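Local coordinates for putative oxidoreductase molybdopterin-binding subunit (Sulfolobus tokodaii, PDB 4ZOH), which probably serves as the large, molybdenum-carrying subunit of an iron–sulfur oxidoreductase of the xanthine dehydrogenase and aldehyde oxidase family, binding the pterin cytosine dinucleotide cofactor, at residues A[148-160]-A[337-349]. Sequence-based numbering, arbitrary orientation.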
ATOM      1  N   ASP A 148      43.871  29.846  43.694  1.00 42.17           N
ATOM      2  CA  ASP A 148      45.237  30.373  43.562  1.00 45.58           C
ATOM      3  C   ASP A 148      45.392  31.091  42.242  1.00 42.97           C
ATOM      4  O   ASP A 148      46.263  31.947  42.068  1.00 45.41           O
ATOM      5  CB  ASP A 148      46.313  29.261  43.789  1.00 45.14           C
ATOM      6  CG  ASP A 148      46.130  28.557  45.142  1.00 48.70           C
ATOM      7  OD1 ASP A 148      45.852  29.264  46.149  1.00 47.04           O
ATOM      8  OD2 ASP A 148      46.232  27.309  45.214  1.00 42.99           O
ATOM      9  N   LEU A 149      44.485  30.764  41.320  1.00 48.84           N
ATOM     10  CA  LEU A 149      44.628  31.072  39.916  1.00 39.82           C
ATOM     11  C   LEU A 149      43.257  30.961  39.231  1.00 38.43           C
ATOM     12  O   LEU A 149      42.400  30.117  39.613  1.00 36.13           O
ATOM     13  CB  LEU A 149      45.568  29.998  39.291  1.00 50.80           C
ATOM     14  CG  LEU A 149      46.146  30.337  37.918  1.00 52.76           C
ATOM     15  CD1 LEU A 149      46.301  31.852  37.790  1.00 59.84           C
ATOM     16  CD2 LEU A 149      47.482  29.649  37.712  1.00 60.13           C
ATOM     17  N   THR A 150      43.084  31.763  38.188  1.00 28.39           N
ATOM     18  CA  THR A 150      41.957  31.589  37.305  1.00 32.98           C
ATOM     19  C   THR A 150      42.395  31.605  35.873  1.00 31.68           C
ATOM     20  O   THR A 150      43.316  32.350  35.482  1.00 31.34           O
ATOM     21  CB  THR A 150      40.801  32.638  37.527  1.00 32.34           C
ATOM     22  OG1 THR A 150      41.216  33.926  37.062  1.00 36.85           O
ATOM     23  CG2 THR A 150      40.438  32.681  38.933  1.00 27.88           C
ATOM     24  N   ILE A 151      41.676  30.807  35.079  1.00 35.61           N
ATOM     25  CA  ILE A 151      41.961  30.649  33.650  1.00 32.21           C
ATOM     26  C   ILE A 151      40.722  31.025  32.857  1.00 30.53           C
ATOM     27  O   ILE A 151      39.646  30.599  33.205  1.00 29.31           O
ATOM     28  CB  ILE A 151      42.341  29.143  33.287  1.00 34.15           C
ATOM     29  CG1 ILE A 151      43.395  28.519  34.258  1.00 35.51           C
ATOM     30  CG2 ILE A 151      42.752  28.982  31.805  1.00 29.25           C
ATOM     31  CD1 ILE A 151      44.784  29.032  34.057  1.00 40.49           C
ATOM     32  N   SER A 152      40.899  31.727  31.736  1.00 35.22           N
ATOM     33  CA  SER A 152      39.750  32.165  30.919  1.00 36.52           C
ATOM     34  C   SER A 152      39.961  31.855  29.484  1.00 32.69           C
ATOM     35  O   SER A 152      41.060  31.987  29.008  1.00 30.87           O
ATOM     36  CB  SER A 152      39.557  33.684  31.040  1.00 34.01           C
ATOM     37  OG  SER A 152      39.094  33.906  32.329  1.00 38.40           O
ATOM     38  N   ASP A 153      38.889  31.477  28.789  1.00 32.45           N
ATOM     39  CA  ASP A 153      38.900  31.408  27.325  1.00 31.55           C
ATOM     40  C   ASP A 153      37.446  31.270  26.797  1.00 31.06           C
ATOM     41  O   ASP A 153      36.498  31.238  27.561  1.00 25.51           O
ATOM     42  CB  ASP A 153      39.766  30.200  26.847  1.00 34.52           C
ATOM     43  CG  ASP A 153      40.475  30.477  25.573  1.00 36.68           C
ATOM     44  OD1 ASP A 153      41.609  29.985  25.417  1.00 43.25           O
ATOM     45  OD2 ASP A 153      39.948  31.231  24.730  1.00 37.91           O
ATOM     46  N   THR A 154      37.308  31.242  25.482  1.00 28.13           N
ATOM     47  CA  THR A 154      36.021  30.999  24.849  1.00 32.70           C
ATOM     48  C   THR A 154      36.086  29.677  24.041  1.00 28.04           C
ATOM     49  O   THR A 154      36.907  29.548  23.151  1.00 31.10           O
ATOM     50  CB  THR A 154      35.654  32.230  23.994  1.00 32.33           C
ATOM     51  OG1 THR A 154      35.369  33.305  24.911  1.00 32.39           O
ATOM     52  CG2 THR A 154      34.452  31.969  23.093  1.00 27.70           C
ATOM     53  N   LEU A 155      35.235  28.722  24.394  1.00 27.60           N
ATOM     54  CA  LEU A 155      35.178  27.427  23.700  1.00 27.63           C
ATOM     55  C   LEU A 155      33.951  27.387  22.825  1.00 28.31           C
ATOM     56  O   LEU A 155      32.876  27.746  23.274  1.00 29.35           O
ATOM     57  CB  LEU A 155      35.101  26.281  24.715  1.00 26.09           C
ATOM     58  CG  LEU A 155      36.145  26.185  25.812  1.00 28.19           C
ATOM     59  CD1 LEU A 155      35.842  25.004  26.723  1.00 28.85           C
ATOM     60  CD2 LEU A 155      37.531  26.148  25.169  1.00 25.33           C
ATOM     61  N   ILE A 156      34.124  26.923  21.595  1.00 26.63           N
ATOM     62  CA  ILE A 156      33.084  26.745  20.673  1.00 23.63           C
ATOM     63  C   ILE A 156      32.765  25.243  20.441  1.00 27.71           C
ATOM     64  O   ILE A 156      33.676  24.398  20.247  1.00 26.70           O
ATOM     65  CB  ILE A 156      33.454  27.384  19.357  1.00 26.44           C
ATOM     66  CG1 ILE A 156      33.752  28.872  19.595  1.00 29.52           C
ATOM     67  CG2 ILE A 156      32.365  27.073  18.307  1.00 24.37           C
ATOM     68  CD1 ILE A 156      33.828  29.713  18.333  1.00 32.93           C
ATOM     69  N   ASN A 157      31.461  24.946  20.423  1.00 24.32           N
ATOM     70  CA  ASN A 157      30.924  23.678  20.016  1.00 23.25           C
ATOM     71  C   ASN A 157      30.100  23.993  18.809  1.00 23.22           C
ATOM     72  O   ASN A 157      29.002  24.569  18.917  1.00 24.91           O
ATOM     73  CB  ASN A 157      30.170  23.083  21.213  1.00 21.73           C
ATOM     74  CG  ASN A 157      29.784  21.604  21.008  1.00 26.94           C
ATOM     75  OD1 ASN A 157      28.922  21.296  20.157  1.00 21.99           O
ATOM     76  ND2 ASN A 157      30.345  20.685  21.865  1.00 21.35           N
ATOM     77  N   GLN A 158      30.652  23.699  17.645  1.00 22.32           N
ATOM     78  CA  GLN A 158      30.134  24.270  16.409  1.00 21.01           C
ATOM     79  C   GLN A 158      28.813  23.625  15.979  1.00 23.16           C
ATOM     80  O   GLN A 158      28.443  22.543  16.466  1.00 24.05           O
ATOM     81  CB  GLN A 158      31.160  24.154  15.272  1.00 21.02           C
ATOM     82  CG  GLN A 158      31.257  22.798  14.511  1.00 19.86           C
ATOM     83  CD  GLN A 158      31.834  21.590  15.291  1.00 22.23           C
ATOM     84  OE1 GLN A 158      31.775  21.487  16.513  1.00 20.31           O
ATOM     85  NE2 GLN A 158      32.355  20.622  14.531  1.00 22.45           N
ATOM     86  N   ARG A 159      28.108  24.272  15.053  1.00 22.60           N
ATOM     87  CA  ARG A 159      26.887  23.669  14.473  1.00 23.01           C
ATOM     88  C   ARG A 159      27.225  22.372  13.653  1.00 21.21           C
ATOM     89  O   ARG A 159      28.129  22.384  12.860  1.00 20.15           O
ATOM     90  CB  ARG A 159      26.306  24.662  13.523  1.00 20.92           C
ATOM     91  CG  ARG A 159      24.847  24.420  13.215  1.00 22.95           C
ATOM     92  CD  ARG A 159      24.309  25.690  12.501  1.00 21.70           C
ATOM     93  NE  ARG A 159      22.852  25.707  12.437  1.00 22.09           N
ATOM     94  CZ  ARG A 159      22.058  25.985  13.453  1.00 20.96           C
ATOM     95  NH1 ARG A 159      20.727  25.919  13.291  1.00 20.68           N
ATOM     96  NH2 ARG A 159      22.557  26.292  14.643  1.00 19.40           N
ATOM     97  N   VAL A 160      26.437  21.327  13.797  1.00 20.60           N
ATOM     98  CA  VAL A 160      26.600  20.161  12.891  1.00 23.03           C
ATOM     99  C   VAL A 160      25.220  19.791  12.318  1.00 22.89           C
ATOM    100  O   VAL A 160      24.216  20.362  12.748  1.00 22.49           O
ATOM    101  CB  VAL A 160      27.179  18.936  13.671  1.00 22.37           C
ATOM    102  CG1 VAL A 160      28.634  19.210  14.147  1.00 25.09           C
ATOM    103  CG2 VAL A 160      26.267  18.607  14.836  1.00 21.66           C
ATOM    104  N   PRO A 337      26.182  16.683  25.086  1.00 26.79           N
ATOM    105  CA  PRO A 337      27.532  16.682  24.543  1.00 24.58           C
ATOM    106  C   PRO A 337      28.236  18.040  24.748  1.00 27.66           C
ATOM    107  O   PRO A 337      29.464  18.084  25.077  1.00 24.39           O
ATOM    108  CB  PRO A 337      27.317  16.455  23.046  1.00 21.84           C
ATOM    109  CG  PRO A 337      26.072  15.691  22.987  1.00 21.13           C
ATOM    110  CD  PRO A 337      25.205  16.179  24.082  1.00 24.07           C
ATOM    111  N   GLU A 338      27.520  19.124  24.462  1.00 23.64           N
ATOM    112  CA  GLU A 338      28.115  20.460  24.611  1.00 23.36           C
ATOM    113  C   GLU A 338      28.598  20.705  26.055  1.00 20.84           C
ATOM    114  O   GLU A 338      29.721  21.104  26.272  1.00 26.02           O
ATOM    115  CB  GLU A 338      27.129  21.527  24.170  1.00 21.19           C
ATOM    116  CG  GLU A 338      26.684  21.390  22.714  1.00 22.03           C
ATOM    117  CD  GLU A 338      25.414  20.542  22.554  1.00 25.46           C
ATOM    118  OE1 GLU A 338      25.408  19.336  22.944  1.00 24.31           O
ATOM    119  OE2 GLU A 338      24.396  21.070  21.996  1.00 25.77           O
ATOM    120  N   GLY A 339      27.747  20.430  27.013  1.00 21.57           N
ATOM    121  CA  GLY A 339      28.047  20.617  28.444  1.00 24.63           C
ATOM    122  C   GLY A 339      29.238  19.766  28.951  1.00 26.92           C
ATOM    123  O   GLY A 339      30.127  20.318  29.581  1.00 27.61           O
ATOM    124  N   ILE A 340      29.202  18.428  28.759  1.00 27.03           N
ATOM    125  CA  ILE A 340      30.369  17.545  29.000  1.00 24.70           C
ATOM    126  C   ILE A 340      31.623  18.009  28.203  1.00 25.14           C
ATOM    127  O   ILE A 340      32.704  18.086  28.764  1.00 24.39           O
ATOM    128  CB  ILE A 340      30.025  16.048  28.772  1.00 22.74           C
ATOM    129  CG1 ILE A 340      28.907  15.589  29.695  1.00 21.36           C
ATOM    130  CG2 ILE A 340      31.283  15.119  28.822  1.00 23.38           C
ATOM    131  CD1 ILE A 340      29.190  15.894  31.175  1.00 25.50           C
ATOM    132  N   TYR A 341      31.478  18.387  26.931  1.00 23.80           N
ATOM    133  CA  TYR A 341      32.594  18.886  26.162  1.00 23.95           C
ATOM    134  C   TYR A 341      33.231  20.112  26.863  1.00 31.07           C
ATOM    135  O   TYR A 341      34.479  20.193  26.984  1.00 27.52           O
ATOM    136  CB  TYR A 341      32.141  19.273  24.770  1.00 25.23           C
ATOM    137  CG  TYR A 341      33.064  20.192  23.956  1.00 23.86           C
ATOM    138  CD1 TYR A 341      34.160  19.698  23.270  1.00 25.00           C
ATOM    139  CD2 TYR A 341      32.789  21.583  23.828  1.00 25.18           C
ATOM    140  CE1 TYR A 341      34.996  20.548  22.504  1.00 23.03           C
ATOM    141  CE2 TYR A 341      33.609  22.424  23.070  1.00 23.63           C
ATOM    142  CZ  TYR A 341      34.716  21.917  22.398  1.00 24.48           C
ATOM    143  OH  TYR A 341      35.537  22.785  21.571  1.00 27.58           O
ATOM    144  N   PHE A 342      32.370  21.076  27.278  1.00 27.43           N
ATOM    145  CA  PHE A 342      32.843  22.225  28.005  1.00 26.81           C
ATOM    146  C   PHE A 342      33.629  21.874  29.272  1.00 25.66           C
ATOM    147  O   PHE A 342      34.780  22.313  29.361  1.00 27.69           O
ATOM    148  CB  PHE A 342      31.715  23.265  28.237  1.00 25.48           C
ATOM    149  CG  PHE A 342      31.226  23.941  26.934  1.00 22.00           C
ATOM    150  CD1 PHE A 342      32.104  24.384  26.003  1.00 20.60           C
ATOM    151  CD2 PHE A 342      29.874  24.096  26.687  1.00 22.92           C
ATOM    152  CE1 PHE A 342      31.663  25.013  24.831  1.00 22.58           C
ATOM    153  CE2 PHE A 342      29.420  24.725  25.545  1.00 20.89           C
ATOM    154  CZ  PHE A 342      30.300  25.157  24.596  1.00 21.75           C
ATOM    155  N   ILE A 343      33.069  21.093  30.207  1.00 23.85           N
ATOM    156  CA  ILE A 343      33.789  20.780  31.413  1.00 26.64           C
ATOM    157  C   ILE A 343      35.077  19.944  31.126  1.00 32.29           C
ATOM    158  O   ILE A 343      36.116  20.192  31.743  1.00 30.71           O
ATOM    159  CB  ILE A 343      32.916  20.151  32.536  1.00 28.19           C
ATOM    160  CG1 ILE A 343      33.683  20.131  33.882  1.00 29.69           C
ATOM    161  CG2 ILE A 343      32.344  18.753  32.191  1.00 23.22           C
ATOM    162  CD1 ILE A 343      34.158  21.514  34.351  1.00 30.98           C
ATOM    163  N   GLU A 344      35.025  18.998  30.174  1.00 31.92           N
ATOM    164  CA  GLU A 344      36.188  18.128  29.879  1.00 29.29           C
ATOM    165  C   GLU A 344      37.289  18.861  29.145  1.00 25.99           C
ATOM    166  O   GLU A 344      38.484  18.598  29.371  1.00 28.39           O
ATOM    167  CB  GLU A 344      35.772  16.842  29.174  1.00 28.45           C
ATOM    168  CG  GLU A 344      34.859  15.983  29.977  1.00 27.47           C
ATOM    169  CD  GLU A 344      35.567  15.502  31.243  1.00 32.31           C
ATOM    170  OE1 GLU A 344      36.586  14.777  31.073  1.00 28.12           O
ATOM    171  OE2 GLU A 344      35.121  15.900  32.375  1.00 31.92           O
ATOM    172  N   ARG A 345      36.951  19.852  28.347  1.00 25.09           N
ATOM    173  CA  ARG A 345      37.985  20.699  27.818  1.00 25.46           C
ATOM    174  C   ARG A 345      38.644  21.591  28.908  1.00 35.02           C
ATOM    175  O   ARG A 345      39.882  21.694  28.992  1.00 34.88           O
ATOM    176  CB  ARG A 345      37.430  21.552  26.709  1.00 33.02           C
ATOM    177  CG  ARG A 345      37.041  20.752  25.438  1.00 33.71           C
ATOM    178  CD  ARG A 345      38.272  20.162  24.761  1.00 28.47           C
ATOM    179  NE  ARG A 345      39.170  21.218  24.325  1.00 26.96           N
ATOM    180  CZ  ARG A 345      40.412  21.407  24.773  1.00 28.84           C
ATOM    181  NH1 ARG A 345      40.959  20.539  25.646  1.00 25.73           N
ATOM    182  NH2 ARG A 345      41.124  22.442  24.286  1.00 28.54           N
ATOM    183  N   ILE A 346      37.816  22.222  29.733  1.00 32.04           N
ATOM    184  CA  ILE A 346      38.270  23.104  30.784  1.00 32.29           C
ATOM    185  C   ILE A 346      39.254  22.292  31.671  1.00 32.37           C
ATOM    186  O   ILE A 346      40.332  22.764  31.880  1.00 28.53           O
ATOM    187  CB  ILE A 346      37.057  23.679  31.595  1.00 30.79           C
ATOM    188  CG1 ILE A 346      36.388  24.838  30.801  1.00 30.21           C
ATOM    189  CG2 ILE A 346      37.489  24.195  32.980  1.00 31.94           C
ATOM    190  CD1 ILE A 346      34.962  25.080  31.261  1.00 28.23           C
ATOM    191  N   VAL A 347      38.852  21.091  32.144  1.00 30.10           N
ATOM    192  CA  VAL A 347      39.672  20.190  32.953  1.00 29.59           C
ATOM    193  C   VAL A 347      41.064  19.959  32.303  1.00 34.73           C
ATOM    194  O   VAL A 347      42.109  19.987  33.002  1.00 37.10           O
ATOM    195  CB  VAL A 347      38.966  18.848  33.180  1.00 30.77           C
ATOM    196  CG1 VAL A 347      39.951  17.761  33.602  1.00 32.25           C
ATOM    197  CG2 VAL A 347      37.918  18.955  34.275  1.00 26.19           C
ATOM    198  N   ASN A 348      41.106  19.786  30.984  1.00 28.72           N
ATOM    199  CA  ASN A 348      42.402  19.573  30.355  1.00 30.51           C
ATOM    200  C   ASN A 348      43.179  20.849  30.226  1.00 32.19           C
ATOM    201  O   ASN A 348      44.432  20.849  30.245  1.00 32.44           O
ATOM    202  CB  ASN A 348      42.298  18.877  28.998  1.00 26.44           C
ATOM    203  CG  ASN A 348      42.448  17.390  29.086  1.00 25.62           C
ATOM    204  OD1 ASN A 348      41.959  16.690  30.019  1.00 26.13           O
ATOM    205  ND2 ASN A 348      43.201  16.888  28.125  1.00 27.90           N
ATOM    206  N   ILE A 349      42.449  21.958  30.105  1.00 33.47           N
ATOM    207  CA  ILE A 349      43.111  23.232  29.888  1.00 31.30           C
ATOM    208  C   ILE A 349      43.832  23.545  31.194  1.00 29.32           C
ATOM    209  O   ILE A 349      44.932  24.033  31.180  1.00 30.94           O
ATOM    210  CB  ILE A 349      42.122  24.346  29.452  1.00 33.67           C
ATOM    211  CG1 ILE A 349      41.852  24.226  27.965  1.00 27.80           C
ATOM    212  CG2 ILE A 349      42.649  25.731  29.840  1.00 29.53           C
ATOM    213  CD1 ILE A 349      40.501  24.774  27.643  1.00 30.74           C
TER
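The carbonyl oxygen of Ile156 lies 2.8 Å from OH of Tyr341, a weak hydrogen bond and the shortest polar approach between strand 149-160 and helix 337-349. CG of Tyr341 is set anti to the backbone N (chi1 162°), which carries the ring across to the strand and brings its hydroxyl to the backbone there. Asn157 runs alongside the ring the other way, its ND2 3.3 Å from CD2 of Tyr341, the amide plane turned 82° from the ring. The other amide atom, OD1, sits 3.4 Å from CG of Glu338 but takes its hydrogen bond from Gln617, while the Glu338 carboxylate turns to Lys258. One face of the Tyr341 ring is covered from within the helix by CG of Arg345, 3.6 Å above the plane and offset toward the rim. A phenylalanine in place of Tyr341 has no hydroxyl, and the Ile156 carbonyl would probably lose its link to the helix. In the molybdopterin cofactor-binding domain, the strand forms one margin of a five-stranded mixed sheet, pairing with strand 254-266, and the helix packs against it; over these segments the axes come within 9.4 Å and their directions are 149° apart, roughly antiparallel. Alternate residues Ile151, Asp153, Leu155 and Asn157 point toward the helix. Leu155 makes most of the apolar contacts: its CB approaches CE1 of Phe342 at 3.7 Å, and its CD1 lies 3.8 Å from CB of Arg345, with CG1 of Ile346 a little farther off. The guanidinium of Arg345 is held elsewhere, by Glu687 and the carbonyl of Ile694. Nearer the start of the strand, Ile151 and Ile349 touch through their CG2 methyls at 3.8 Å.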